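Local coordinates for ethyl tert-butyl ether degradation EthD protein (PDB 3BF4), which is of unknown function but belongs to the EthD family, whose members are loosely assigned an oxidoreductase activity, at residues 24-29 against 74-79. The protein carries 3 engineered substitutions. Numbering follows the deposited sequence.
With EDO (1,2-ethanediol), chain C.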
loop_
_atom_site.group_PDB
_atom_site.type_symbol
_atom_site.label_atom_id
_atom_site.label_comp_id
_atom_site.label_asym_id
_atom_site.label_seq_id
_atom_site.Cartn_x
_atom_site.Cartn_y
_atom_site.Cartn_z
ATOM N N ASN A 24 -4.254 2.753 -4.816
ATOM C CA ASN A 24 -3.556 3.350 -3.686
ATOM C C ASN A 24 -3.607 4.872 -3.748
ATOM O O ASN A 24 -3.282 5.443 -4.792
ATOM C CB ASN A 24 -2.074 2.944 -3.740
ATOM C CG ASN A 24 -1.872 1.435 -3.650
ATOM O OD1 ASN A 24 -2.250 0.826 -2.667
ATOM N ND2 ASN A 24 -1.251 0.843 -4.667
ATOM N N VAL A 25 -4.050 5.521 -2.665
ATOM C CA VAL A 25 -4.009 6.991 -2.553
ATOM C C VAL A 25 -3.059 7.221 -1.379
ATOM O O VAL A 25 -3.288 6.700 -0.283
ATOM C CB VAL A 25 -5.368 7.620 -2.316
ATOM C CG1 VAL A 25 -5.246 9.155 -2.342
ATOM C CG2 VAL A 25 -6.366 7.137 -3.363
HETATM N N MSE A 26 -1.983 7.962 -1.628
HETATM C CA MSE A 26 -0.888 8.129 -0.676
HETATM C C MSE A 26 -0.534 9.604 -0.527
HETATM O O MSE A 26 -0.089 10.228 -1.486
HETATM C CB MSE A 26 0.293 7.308 -1.184
HETATM C CG MSE A 26 -0.088 5.852 -1.446
HETATM SE SE MSE A 26 1.245 4.799 -2.340
HETATM C CE MSE A 26 1.378 5.788 -4.020
ATOM N N TYR A 27 -0.747 10.146 0.676
ATOM C CA TYR A 27 -0.544 11.570 0.963
ATOM C C TYR A 27 0.834 11.757 1.565
ATOM O O TYR A 27 1.032 11.332 2.699
ATOM C CB TYR A 27 -1.619 12.077 1.932
ATOM C CG TYR A 27 -3.011 12.035 1.358
ATOM C CD1 TYR A 27 -3.580 13.172 0.768
ATOM C CD2 TYR A 27 -3.766 10.853 1.382
ATOM C CE1 TYR A 27 -4.879 13.140 0.229
ATOM C CE2 TYR A 27 -5.051 10.805 0.848
ATOM C CZ TYR A 27 -5.604 11.949 0.266
ATOM O OH TYR A 27 -6.874 11.906 -0.258
ATOM N N PRO A 28 1.786 12.375 0.816
ATOM C CA PRO A 28 3.133 12.578 1.344
ATOM C C PRO A 28 3.153 13.415 2.628
ATOM O O PRO A 28 2.386 14.388 2.744
ATOM C CB PRO A 28 3.845 13.351 0.224
ATOM C CG PRO A 28 3.078 13.097 -0.975
ATOM C CD PRO A 28 1.675 12.947 -0.544
ATOM N N TYR A 29 3.995 13.001 3.576
ATOM C CA TYR A 29 4.170 13.712 4.838
ATOM C C TYR A 29 4.913 15.005 4.534
ATOM O O TYR A 29 5.962 14.970 3.892
ATOM C CB TYR A 29 4.979 12.873 5.843
ATOM C CG TYR A 29 5.254 13.539 7.192
ATOM C CD1 TYR A 29 4.401 13.344 8.290
ATOM C CD2 TYR A 29 6.379 14.352 7.375
ATOM C CE1 TYR A 29 4.657 13.961 9.542
ATOM C CE2 TYR A 29 6.647 14.972 8.616
ATOM C CZ TYR A 29 5.782 14.774 9.693
ATOM O OH TYR A 29 6.055 15.385 10.907
ATOM N N PRO A 74 7.236 9.303 8.629
ATOM C CA PRO A 74 6.859 8.390 7.555
ATOM C C PRO A 74 6.902 9.127 6.213
ATOM O O PRO A 74 6.838 10.368 6.186
ATOM C CB PRO A 74 5.426 8.020 7.918
ATOM C CG PRO A 74 4.902 9.264 8.575
ATOM C CD PRO A 74 6.055 9.765 9.393
ATOM N N ALA A 75 7.031 8.370 5.122
ATOM C CA ALA A 75 6.978 8.949 3.774
ATOM C C ALA A 75 5.601 9.596 3.538
ATOM O O ALA A 75 5.520 10.724 3.043
ATOM C CB ALA A 75 7.238 7.879 2.711
ATOM N N PHE A 76 4.548 8.872 3.941
ATOM C CA PHE A 76 3.154 9.256 3.760
ATOM C C PHE A 76 2.450 9.391 5.103
ATOM O O PHE A 76 2.484 8.461 5.911
ATOM C CB PHE A 76 2.438 8.207 2.901
ATOM C CG PHE A 76 3.099 7.993 1.572
ATOM C CD1 PHE A 76 2.964 8.941 0.557
ATOM C CD2 PHE A 76 3.915 6.882 1.349
ATOM C CE1 PHE A 76 3.611 8.781 -0.693
ATOM C CE2 PHE A 76 4.565 6.701 0.116
ATOM C CZ PHE A 76 4.411 7.658 -0.914
ATOM N N VAL A 77 1.846 10.557 5.337
ATOM C CA VAL A 77 1.080 10.833 6.565
ATOM C C VAL A 77 -0.158 9.920 6.657
ATOM O O VAL A 77 -0.505 9.423 7.739
ATOM C CB VAL A 77 0.656 12.340 6.680
ATOM C CG1 VAL A 77 -0.314 12.768 5.579
ATOM C CG2 VAL A 77 0.058 12.621 8.051
ATOM N N ALA A 78 -0.796 9.698 5.513
ATOM C CA ALA A 78 -1.962 8.831 5.420
ATOM C C ALA A 78 -1.958 8.118 4.065
ATOM O O ALA A 78 -1.402 8.628 3.082
ATOM C CB ALA A 78 -3.218 9.627 5.621
HETATM N N MSE A 79 -2.517 6.910 4.052
HETATM C CA MSE A 79 -2.663 6.112 2.844
HETATM C C MSE A 79 -3.960 5.339 2.932
HETATM O O MSE A 79 -4.428 5.053 4.021
HETATM C CB MSE A 79 -1.523 5.096 2.684
HETATM C CG MSE A 79 -0.136 5.669 2.678
HETATM SE SE MSE A 79 1.212 4.257 2.614
HETATM C CE MSE A 79 0.806 3.441 0.904
HETATM C C1 EDO C . -9.141 8.795 -0.816
HETATM O O1 EDO C . -7.835 9.241 -0.398
HETATM C C2 EDO C . -9.634 9.494 -2.086
HETATM O O2 EDO C . -9.057 10.796 -2.225
#
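Tyr27 pairs with Ala78, and Met26 with Met79, where the two central strands of a ferredoxin-like antiparallel sheet meet. Tyr27 N gives a nearly straight bond to Ala78 O at 2.9 Å. The register then slips by one residue: a beta bulge. Tyr27 O accepts a weak bond from Val77 N, angle 128°, while Tyr29 N reaches Ala75 O at 2.8 Å and nearly straight. Tyr29 CB lies 3.1 Å from Pro74 O. Met79 CA adds a C-H contact to Val25 O.

On one face, Met26 leans on Phe76. Its CB lies over the ring, 3.8 Å from the centroid, as a CH-pi contact. Met26 and Met79 are selenomethionines. Met26 SE stands 4.8 Å from the Phe76 ring centroid, above the face, a long Met-aromatic contact. The two chains bend at chi3 in opposite senses (-61° and 63°), and Met79 CE comes within 3.5 Å of Met26 CG, a tight contact. Phe76 of the second subunit packs on Met26, and Gln116 OE1 of that subunit accepts a hydrogen bond from Phe76 N of this chain.

On the face of Tyr27 and Ala78, His37 of helix 37-52 touches Val77 and Ala78, and the Tyr27 ring meets Phe35 and Tyr40 edge-to-face. Its hydroxyl bonds Tyr108 OH and a 1,2-ethanediol, probably from the crystallisation liquor, that Tyr40 OH also holds. The diol O1 sits 2.8 Å from Tyr27 OH, near the plane of the ring and at its edge.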